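Local coordinates for protein ethylbenzene dehydrogenase alpha-subunit (Aromatoleum aromaticum, PDB 2IVF) that is the molybdenum-containing alpha subunit of a multi-chain dehydrogenase, a molybdopterin oxidoreductase family member that carries a molybdenum atom and an iron/sulfur cluster, at residues A[235-246]-A[474-483]; A[142-150]-A[159-169]. All coordinates share one frame; numbering follows the deposited sequence.

Both contacts belong to the molybdopterin oxidoreductase part of the chain, yet they lie on opposite sides of the chain's centre, their own centres about 45 Å apart and their nearest atoms about 26 Å apart. Contact 1 is an interior meeting of two loops far apart in sequence; 13 of its 17 touching residues are buried, and aromatic rings, backbone carbonyls and one asparagine amide do most of the work. Contact 2 is local and nearer the surface: a beta hairpin with the start of the helix that follows it, held by regular strand bonds and a lysine between two carboxylates. Contact 1 approaches the molybdenum atom through the Trp-481 side chain, about 6 Å away.

Contact 1 (A[235-246]-A[474-483])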
loop_
_atom_site.group_PDB
_atom_site.type_symbol
_atom_site.label_atom_id
_atom_site.label_comp_id
_atom_site.label_asym_id
_atom_site.label_seq_id
_atom_site.Cartn_x
_atom_site.Cartn_y
_atom_site.Cartn_z
ATOM N N MET A 235 -4.764 22.940 -14.030
ATOM C CA MET A 235 -4.013 21.924 -13.335
ATOM C C MET A 235 -4.246 20.538 -13.869
ATOM O O MET A 235 -3.562 19.635 -13.472
ATOM C CB MET A 235 -4.265 21.959 -11.821
ATOM C CG MET A 235 -5.619 21.545 -11.375
ATOM S SD MET A 235 -5.828 21.661 -9.553
ATOM C CE MET A 235 -6.330 23.366 -9.415
ATOM N N HIS A 236 -5.210 20.379 -14.760
ATOM C CA HIS A 236 -5.578 19.070 -15.220
ATOM C C HIS A 236 -4.673 18.640 -16.366
ATOM O O HIS A 236 -5.115 18.485 -17.497
ATOM C CB HIS A 236 -7.039 19.034 -15.579
ATOM C CG HIS A 236 -7.906 18.845 -14.390
ATOM N ND1 HIS A 236 -7.711 17.809 -13.503
ATOM C CD2 HIS A 236 -8.938 19.573 -13.908
ATOM C CE1 HIS A 236 -8.597 17.905 -12.525
ATOM N NE2 HIS A 236 -9.357 18.963 -12.748
ATOM N N MET A 237 -3.400 18.463 -16.041
ATOM C CA MET A 237 -2.366 18.102 -17.015
ATOM C C MET A 237 -1.741 16.866 -16.448
ATOM O O MET A 237 -1.674 16.728 -15.234
ATOM C CB MET A 237 -1.328 19.188 -17.135
ATOM C CG MET A 237 -1.929 20.562 -17.487
ATOM S SD MET A 237 -0.617 21.787 -17.503
ATOM C CE MET A 237 -0.413 22.058 -15.744
ATOM N N GLY A 238 -1.280 15.964 -17.310
ATOM C CA GLY A 238 -0.567 14.824 -16.827
ATOM C C GLY A 238 0.335 14.142 -17.828
ATOM O O GLY A 238 0.370 14.482 -19.002
ATOM N N TYR A 239 1.051 13.131 -17.341
ATOM C CA TYR A 239 1.776 12.270 -18.213
ATOM C C TYR A 239 1.478 10.848 -17.821
ATOM O O TYR A 239 0.932 10.584 -16.738
ATOM C CB TYR A 239 3.275 12.575 -18.140
ATOM C CG TYR A 239 3.928 12.493 -16.762
ATOM C CD1 TYR A 239 4.102 13.600 -15.988
ATOM C CD2 TYR A 239 4.459 11.308 -16.296
ATOM C CE1 TYR A 239 4.751 13.544 -14.789
ATOM C CE2 TYR A 239 5.108 11.226 -15.098
ATOM C CZ TYR A 239 5.257 12.338 -14.328
ATOM O OH TYR A 239 5.921 12.260 -13.094
ATOM N N SER A 240 1.809 9.930 -18.729
ATOM C CA SER A 240 1.724 8.523 -18.445
ATOM C C SER A 240 3.095 8.087 -17.906
ATOM O O SER A 240 4.107 8.681 -18.251
ATOM C CB SER A 240 1.355 7.717 -19.681
ATOM O OG SER A 240 2.253 7.907 -20.796
ATOM N N ALA A 241 3.112 7.025 -17.111
ATOM C CA ALA A 241 4.323 6.683 -16.334
ATOM C C ALA A 241 5.529 6.412 -17.219
ATOM O O ALA A 241 6.676 6.637 -16.770
ATOM C CB ALA A 241 4.064 5.525 -15.397
ATOM N N ASP A 242 5.279 5.915 -18.438
ATOM C CA ASP A 242 6.367 5.587 -19.377
ATOM C C ASP A 242 7.029 6.857 -19.932
ATOM O O ASP A 242 8.118 6.771 -20.480
ATOM C CB ASP A 242 5.931 4.628 -20.497
ATOM C CG ASP A 242 4.749 5.152 -21.337
ATOM O OD1 ASP A 242 4.191 6.210 -20.963
ATOM O OD2 ASP A 242 4.331 4.468 -22.315
ATOM N N ASN A 243 6.411 8.030 -19.694
ATOM C CA ASN A 243 7.016 9.337 -20.026
ATOM C C ASN A 243 8.353 9.522 -19.295
ATOM O O ASN A 243 9.281 10.149 -19.831
ATOM C CB ASN A 243 6.092 10.478 -19.643
ATOM C CG ASN A 243 6.580 11.847 -20.129
ATOM O OD1 ASN A 243 6.898 12.018 -21.302
ATOM N ND2 ASN A 243 6.613 12.824 -19.229
ATOM N N LEU A 244 8.500 8.902 -18.130
ATOM C CA LEU A 244 9.783 8.957 -17.401
ATOM C C LEU A 244 10.922 8.356 -18.194
ATOM O O LEU A 244 12.074 8.730 -18.015
ATOM C CB LEU A 244 9.698 8.212 -16.063
ATOM C CG LEU A 244 8.803 8.701 -14.933
ATOM C CD1 LEU A 244 9.126 7.885 -13.659
ATOM C CD2 LEU A 244 8.934 10.217 -14.727
ATOM N N LEU A 245 10.616 7.443 -19.107
ATOM C CA LEU A 245 11.654 6.852 -19.913
ATOM C C LEU A 245 12.261 7.816 -20.943
ATOM O O LEU A 245 13.290 7.512 -21.540
ATOM C CB LEU A 245 11.116 5.652 -20.605
ATOM C CG LEU A 245 10.713 4.501 -19.676
ATOM C CD1 LEU A 245 10.007 3.412 -20.492
ATOM C CD2 LEU A 245 11.969 3.972 -18.962
ATOM N N ASP A 246 11.597 8.959 -21.149
ATOM C CA ASP A 246 12.104 10.030 -21.970
ATOM C C ASP A 246 12.751 11.208 -21.213
ATOM O O ASP A 246 13.186 12.157 -21.834
ATOM C CB ASP A 246 10.960 10.558 -22.833
ATOM C CG ASP A 246 10.574 9.589 -23.945
ATOM O OD1 ASP A 246 11.491 8.964 -24.492
ATOM O OD2 ASP A 246 9.384 9.509 -24.291
ATOM N N PRO A 474 8.429 15.944 -24.861
ATOM C CA PRO A 474 8.540 14.578 -24.372
ATOM C C PRO A 474 9.485 14.517 -23.202
ATOM O O PRO A 474 10.500 15.216 -23.200
ATOM C CB PRO A 474 9.106 13.830 -25.571
ATOM C CG PRO A 474 8.634 14.542 -26.721
ATOM C CD PRO A 474 8.639 16.017 -26.314
ATOM N N GLY A 475 9.118 13.738 -22.186
ATOM C CA GLY A 475 9.893 13.615 -20.986
ATOM C C GLY A 475 9.781 14.783 -20.040
ATOM O O GLY A 475 10.589 14.914 -19.149
ATOM N N THR A 476 8.776 15.629 -20.199
ATOM C CA THR A 476 8.481 16.657 -19.225
ATOM C C THR A 476 7.087 16.399 -18.659
ATOM O O THR A 476 6.328 15.592 -19.181
ATOM C CB THR A 476 8.514 18.049 -19.838
ATOM O OG1 THR A 476 7.443 18.186 -20.793
ATOM C CG2 THR A 476 9.860 18.287 -20.543
ATOM N N GLY A 477 6.759 17.127 -17.610
ATOM C CA GLY A 477 5.568 16.903 -16.859
ATOM C C GLY A 477 5.831 17.107 -15.380
ATOM O O GLY A 477 7.017 17.264 -14.930
ATOM N N ALA A 478 4.734 17.202 -14.635
ATOM C CA ALA A 478 4.845 17.493 -13.190
ATOM C C ALA A 478 4.004 16.593 -12.294
ATOM O O ALA A 478 4.207 16.590 -11.133
ATOM C CB ALA A 478 4.545 18.980 -12.905
ATOM N N PHE A 479 3.013 15.898 -12.844
ATOM C CA PHE A 479 2.041 15.136 -12.111
ATOM C C PHE A 479 1.150 14.397 -13.114
ATOM O O PHE A 479 1.374 14.479 -14.320
ATOM C CB PHE A 479 1.231 15.988 -11.113
ATOM C CG PHE A 479 0.853 17.370 -11.608
ATOM C CD1 PHE A 479 -0.087 17.561 -12.616
ATOM C CD2 PHE A 479 1.395 18.493 -10.997
ATOM C CE1 PHE A 479 -0.439 18.839 -13.011
ATOM C CE2 PHE A 479 1.037 19.766 -11.385
ATOM C CZ PHE A 479 0.137 19.942 -12.399
ATOM N N ALA A 480 0.145 13.672 -12.621
ATOM C CA ALA A 480 -0.747 12.909 -13.462
ATOM C C ALA A 480 -2.185 13.273 -13.121
ATOM O O ALA A 480 -2.887 12.506 -12.482
ATOM C CB ALA A 480 -0.519 11.451 -13.253
ATOM N N TRP A 481 -2.630 14.427 -13.595
ATOM C CA TRP A 481 -3.912 14.968 -13.183
ATOM C C TRP A 481 -4.792 15.289 -14.384
ATOM O O TRP A 481 -5.688 16.088 -14.292
ATOM C CB TRP A 481 -3.604 16.215 -12.368
ATOM C CG TRP A 481 -4.596 16.586 -11.356
ATOM C CD1 TRP A 481 -5.082 17.837 -11.116
ATOM C CD2 TRP A 481 -5.217 15.727 -10.405
ATOM N NE1 TRP A 481 -5.979 17.805 -10.078
ATOM C CE2 TRP A 481 -6.077 16.517 -9.628
ATOM C CE3 TRP A 481 -5.131 14.369 -10.133
ATOM C CZ2 TRP A 481 -6.842 15.994 -8.629
ATOM C CZ3 TRP A 481 -5.889 13.852 -9.115
ATOM C CH2 TRP A 481 -6.731 14.658 -8.377
ATOM N N ALA A 482 -4.469 14.723 -15.536
ATOM C CA ALA A 482 -5.333 14.760 -16.709
ATOM C C ALA A 482 -6.132 13.458 -16.719
ATOM O O ALA A 482 -5.570 12.380 -16.629
ATOM C CB ALA A 482 -4.505 14.887 -17.963
ATOM N N TYR A 483 -7.450 13.549 -16.816
ATOM C CA TYR A 483 -8.248 12.336 -16.929
ATOM C C TYR A 483 -9.623 12.636 -17.486
ATOM O O TYR A 483 -10.055 13.780 -17.428
ATOM C CB TYR A 483 -8.398 11.671 -15.564
ATOM C CG TYR A 483 -8.806 12.579 -14.411
ATOM C CD1 TYR A 483 -10.151 12.843 -14.119
ATOM C CD2 TYR A 483 -7.829 13.133 -13.573
ATOM C CE1 TYR A 483 -10.506 13.682 -13.021
ATOM C CE2 TYR A 483 -8.161 13.951 -12.490
ATOM C CZ TYR A 483 -9.490 14.239 -12.220
ATOM O OH TYR A 483 -9.717 15.044 -11.125
#
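A loop ending in a 3-10 segment and an irregular loop of the molybdopterin oxidoreductase fold meet near the metal site, where the Trp-481 side chain comes within about 6 Å of the molybdenum atom, and an aromatic cluster of His-236, Trp-481 and Tyr-483 forms one end of their contact. His-236 ND1 donates to Trp-481 O at 2.8 Å, with the acceptor in the imidazole plane; this bond, with the stack on Trp-481 and the NE2 bond to Asn-958, restricts the ring's rotation. That stack is offset, on the five-membered ring of Trp-481 (planes at 25°), and the imidazole turns its edge to the face of Tyr-483 (80°). Met-235 SD sits at the indole edge, a Met-aromatic contact 4.9 Å from the centroid of the Trp-481 five-membered ring. Further along, Trp-481 N gives a 3.0 Å bond to Met-237 O, a carbonyl that also meets the edge of Phe-479 at CD1, 3.2 Å away. At the other end Asn-243 bonds to the opposing backbone through both amide atoms: OD1 accepts from Gly-475 N at 2.9 Å, and ND2 donates to Thr-476 O at 2.8 Å. A chi1 of -172° swings this amide out from the 3-10 segment. Strand 440-444 borders the middle and this end, Ser-442 O receiving the Tyr-239 hydroxyl, while helix 226-232 packs on Met-235, Met-237 and Phe-479, and helix 265-274 lies against the 3-10 segment 241-246.

Contact 2 (A[142-150]-A[159-169]); sequences RVKYPLKRV and KRVSWDEAAGD
Leu-147 and Arg-160 form a non-hydrogen-bonded antiparallel pair, their CA atoms 4.5 Å apart, and Lys-148 with Lys-159 is the hydrogen-bonded pair beside it: a beta hairpin whose second strand leads into a helix. Lys-148 N reaches Lys-159 O at 2.7 Å, Lys-159 N returns to Lys-148 O at 3.0 Å, and Val-161 N continues the pairing to Pro-146 O. Ser-162 then N-caps the helix, its OG accepting from Glu-165 N. Fully extended from a chi1 of 175°, the Lys-148 chain runs past Val-161 CG1 to the helix. There its NZ bridges two carboxylates one helical turn apart, meeting Glu-165 OE2 on the anti lone pair at 3.1 Å and forming a second salt bridge with Asp-169 OD2. Pro-146 CG lies over the face of the Trp-163 five-membered ring, 3.7 Å from its centroid and 14° off the normal, a CH-pi contact. Tyr-145 CE1 lies over one face of the Arg-160 guanidinium, whose NH2 is salt-bridged to Glu-683. Strand 147-149 lies between 158-160 and 648-651 in one mixed sheet, antiparallel to both; helix 687-704 packs against Trp-163, and Tyr-104 of the beta subunit touches Leu-147.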
loop_
_atom_site.group_PDB
_atom_site.type_symbol
_atom_site.label_atom_id
_atom_site.label_comp_id
_atom_site.label_asym_id
_atom_site.label_seq_id
_atom_site.Cartn_x
_atom_site.Cartn_y
_atom_site.Cartn_z
ATOM N N ARG A 142 -16.652 -6.435 7.211
ATOM C CA ARG A 142 -17.777 -6.157 6.325
ATOM C C ARG A 142 -19.095 -5.989 7.027
ATOM O O ARG A 142 -19.417 -6.738 7.936
ATOM C CB ARG A 142 -17.939 -7.264 5.309
ATOM C CG ARG A 142 -16.825 -7.366 4.368
ATOM C CD ARG A 142 -17.245 -8.245 3.196
ATOM N NE ARG A 142 -18.155 -7.530 2.321
ATOM C CZ ARG A 142 -18.463 -7.901 1.087
ATOM N NH1 ARG A 142 -17.926 -8.981 0.569
ATOM N NH2 ARG A 142 -19.309 -7.159 0.358
ATOM N N VAL A 143 -19.857 -5.009 6.563
ATOM C CA VAL A 143 -21.248 -4.878 6.891
ATOM C C VAL A 143 -22.070 -5.502 5.749
ATOM O O VAL A 143 -21.864 -5.206 4.567
ATOM C CB VAL A 143 -21.569 -3.445 7.223
ATOM C CG1 VAL A 143 -20.725 -3.047 8.416
ATOM C CG2 VAL A 143 -21.240 -2.512 6.087
ATOM N N LYS A 144 -22.921 -6.444 6.132
ATOM C CA LYS A 144 -23.651 -7.286 5.201
ATOM C C LYS A 144 -25.159 -7.119 5.314
ATOM O O LYS A 144 -25.904 -7.605 4.446
ATOM C CB LYS A 144 -23.249 -8.768 5.418
ATOM C CG LYS A 144 -21.849 -9.106 4.890
ATOM C CD LYS A 144 -21.413 -10.607 5.084
ATOM C CE LYS A 144 -21.814 -11.219 6.405
ATOM N NZ LYS A 144 -21.337 -12.648 6.550
ATOM N N TYR A 145 -25.616 -6.425 6.354
ATOM C CA TYR A 145 -27.025 -6.197 6.565
ATOM C C TYR A 145 -27.241 -4.787 7.006
ATOM O O TYR A 145 -26.362 -4.202 7.667
ATOM C CB TYR A 145 -27.618 -7.142 7.623
ATOM C CG TYR A 145 -27.472 -8.571 7.234
ATOM C CD1 TYR A 145 -28.390 -9.171 6.405
ATOM C CD2 TYR A 145 -26.384 -9.314 7.645
ATOM C CE1 TYR A 145 -28.233 -10.466 5.984
ATOM C CE2 TYR A 145 -26.215 -10.630 7.223
ATOM C CZ TYR A 145 -27.149 -11.190 6.406
ATOM O OH TYR A 145 -27.037 -12.489 5.998
ATOM N N PRO A 146 -28.394 -4.238 6.664
ATOM C CA PRO A 146 -28.643 -2.884 7.141
ATOM C C PRO A 146 -28.671 -2.871 8.637
ATOM O O PRO A 146 -29.281 -3.753 9.246
ATOM C CB PRO A 146 -30.009 -2.546 6.581
ATOM C CG PRO A 146 -30.206 -3.458 5.431
ATOM C CD PRO A 146 -29.496 -4.729 5.811
ATOM N N LEU A 147 -27.990 -1.894 9.214
ATOM C CA LEU A 147 -27.902 -1.748 10.660
ATOM C C LEU A 147 -28.521 -0.448 11.064
ATOM O O LEU A 147 -28.311 0.581 10.393
ATOM C CB LEU A 147 -26.431 -1.723 11.051
ATOM C CG LEU A 147 -25.693 -3.016 10.735
ATOM C CD1 LEU A 147 -24.151 -2.821 11.013
ATOM C CD2 LEU A 147 -26.311 -4.158 11.521
ATOM N N LYS A 148 -29.198 -0.482 12.199
ATOM C CA LYS A 148 -29.764 0.689 12.804
ATOM C C LYS A 148 -29.196 0.879 14.217
ATOM O O LYS A 148 -29.136 -0.050 15.010
ATOM C CB LYS A 148 -31.279 0.561 12.840
ATOM C CG LYS A 148 -31.991 1.716 13.571
ATOM C CD LYS A 148 -33.436 1.721 13.132
ATOM C CE LYS A 148 -34.270 2.748 13.789
ATOM N NZ LYS A 148 -35.493 2.899 12.922
ATOM N N ARG A 149 -28.828 2.112 14.512
ATOM C CA ARG A 149 -28.267 2.470 15.786
ATOM C C ARG A 149 -29.238 2.182 16.910
ATOM O O ARG A 149 -30.425 2.527 16.849
ATOM C CB ARG A 149 -27.934 3.969 15.802
ATOM C CG ARG A 149 -27.504 4.497 17.134
ATOM C CD ARG A 149 -26.957 5.918 16.990
ATOM N NE ARG A 149 -27.984 6.897 16.576
ATOM C CZ ARG A 149 -28.824 7.548 17.376
ATOM N NH1 ARG A 149 -28.859 7.327 18.692
ATOM N NH2 ARG A 149 -29.682 8.418 16.847
ATOM N N VAL A 150 -28.686 1.585 17.960
ATOM C CA VAL A 150 -29.402 1.296 19.159
ATOM C C VAL A 150 -29.015 2.188 20.338
ATOM O O VAL A 150 -29.890 2.624 21.070
ATOM C CB VAL A 150 -29.237 -0.194 19.520
ATOM C CG1 VAL A 150 -29.713 -0.465 20.959
ATOM C CG2 VAL A 150 -30.071 -1.024 18.551
ATOM N N LYS A 159 -28.522 -2.906 15.628
ATOM C CA LYS A 159 -29.432 -3.994 15.293
ATOM C C LYS A 159 -29.662 -4.038 13.790
ATOM O O LYS A 159 -29.582 -3.019 13.083
ATOM C CB LYS A 159 -30.747 -3.823 16.035
ATOM C CG LYS A 159 -31.719 -2.819 15.431
ATOM C CD LYS A 159 -32.921 -2.653 16.345
ATOM C CE LYS A 159 -33.794 -1.473 15.947
ATOM N NZ LYS A 159 -34.977 -1.340 16.828
ATOM N N ARG A 160 -29.857 -5.248 13.296
ATOM C CA ARG A 160 -30.173 -5.449 11.919
ATOM C C ARG A 160 -31.605 -4.974 11.694
ATOM O O ARG A 160 -32.478 -5.234 12.516
ATOM C CB ARG A 160 -30.135 -6.936 11.643
ATOM C CG ARG A 160 -30.458 -7.319 10.232
ATOM C CD ARG A 160 -30.561 -8.830 10.125
ATOM N NE ARG A 160 -30.939 -9.236 8.764
ATOM C CZ ARG A 160 -31.102 -10.505 8.371
ATOM N NH1 ARG A 160 -30.902 -11.521 9.216
ATOM N NH2 ARG A 160 -31.459 -10.764 7.114
ATOM N N VAL A 161 -31.844 -4.303 10.568
ATOM C CA VAL A 161 -33.200 -3.993 10.110
ATOM C C VAL A 161 -33.271 -4.300 8.622
ATOM O O VAL A 161 -32.236 -4.568 8.021
ATOM C CB VAL A 161 -33.514 -2.510 10.328
ATOM C CG1 VAL A 161 -33.406 -2.174 11.816
ATOM C CG2 VAL A 161 -32.546 -1.661 9.514
ATOM N N SER A 162 -34.464 -4.209 8.039
ATOM C CA SER A 162 -34.647 -4.454 6.633
ATOM C C SER A 162 -34.216 -3.234 5.861
ATOM O O SER A 162 -34.207 -2.114 6.390
ATOM C CB SER A 162 -36.084 -4.773 6.275
ATOM O OG SER A 162 -36.952 -3.670 6.536
ATOM N N TRP A 163 -33.883 -3.446 4.593
ATOM C CA TRP A 163 -33.644 -2.328 3.690
ATOM C C TRP A 163 -34.879 -1.413 3.663
ATOM O O TRP A 163 -34.791 -0.207 3.569
ATOM C CB TRP A 163 -33.360 -2.823 2.282
ATOM C CG TRP A 163 -31.970 -3.088 2.025
ATOM C CD1 TRP A 163 -31.341 -4.277 2.110
ATOM C CD2 TRP A 163 -31.003 -2.137 1.632
ATOM N NE1 TRP A 163 -30.006 -4.133 1.813
ATOM C CE2 TRP A 163 -29.780 -2.819 1.491
ATOM C CE3 TRP A 163 -31.047 -0.764 1.377
ATOM C CZ2 TRP A 163 -28.613 -2.179 1.099
ATOM C CZ3 TRP A 163 -29.894 -0.130 0.980
ATOM C CH2 TRP A 163 -28.687 -0.834 0.850
ATOM N N ASP A 164 -36.032 -2.003 3.739
ATOM C CA ASP A 164 -37.252 -1.226 3.729
ATOM C C ASP A 164 -37.328 -0.244 4.895
ATOM O O ASP A 164 -37.655 0.923 4.718
ATOM C CB ASP A 164 -38.424 -2.166 3.807
ATOM C CG ASP A 164 -39.659 -1.555 3.272
ATOM O OD1 ASP A 164 -39.738 -1.468 2.029
ATOM O OD2 ASP A 164 -40.517 -1.166 4.106
ATOM N N GLU A 165 -37.040 -0.731 6.087
ATOM C CA GLU A 165 -37.054 0.127 7.270
ATOM C C GLU A 165 -35.990 1.196 7.167
ATOM O O GLU A 165 -36.274 2.391 7.384
ATOM C CB GLU A 165 -36.832 -0.696 8.538
ATOM C CG GLU A 165 -36.506 0.166 9.776
ATOM C CD GLU A 165 -36.691 -0.540 11.099
ATOM O OE1 GLU A 165 -37.054 -1.721 11.115
ATOM O OE2 GLU A 165 -36.504 0.112 12.132
ATOM N N ALA A 166 -34.772 0.771 6.803
ATOM C CA ALA A 166 -33.579 1.650 6.742
ATOM C C ALA A 166 -33.723 2.747 5.673
ATOM O O ALA A 166 -33.581 3.941 5.963
ATOM C CB ALA A 166 -32.334 0.821 6.537
ATOM N N ALA A 167 -34.100 2.354 4.461
ATOM C CA ALA A 167 -34.355 3.332 3.397
ATOM C C ALA A 167 -35.536 4.228 3.735
ATOM O O ALA A 167 -35.536 5.410 3.399
ATOM C CB ALA A 167 -34.576 2.617 2.059
ATOM N N GLY A 168 -36.540 3.670 4.408
ATOM C CA GLY A 168 -37.693 4.438 4.884
ATOM C C GLY A 168 -37.319 5.518 5.893
ATOM O O GLY A 168 -37.792 6.663 5.803
ATOM N N ASP A 169 -36.468 5.175 6.854
ATOM C CA ASP A 169 -36.052 6.181 7.855
ATOM C C ASP A 169 -35.254 7.263 7.180
ATOM O O ASP A 169 -35.377 8.438 7.511
ATOM C CB ASP A 169 -35.171 5.597 8.959
ATOM C CG ASP A 169 -35.919 4.667 9.894
ATOM O OD1 ASP A 169 -37.158 4.581 9.810
ATOM O OD2 ASP A 169 -35.229 4.030 10.719
#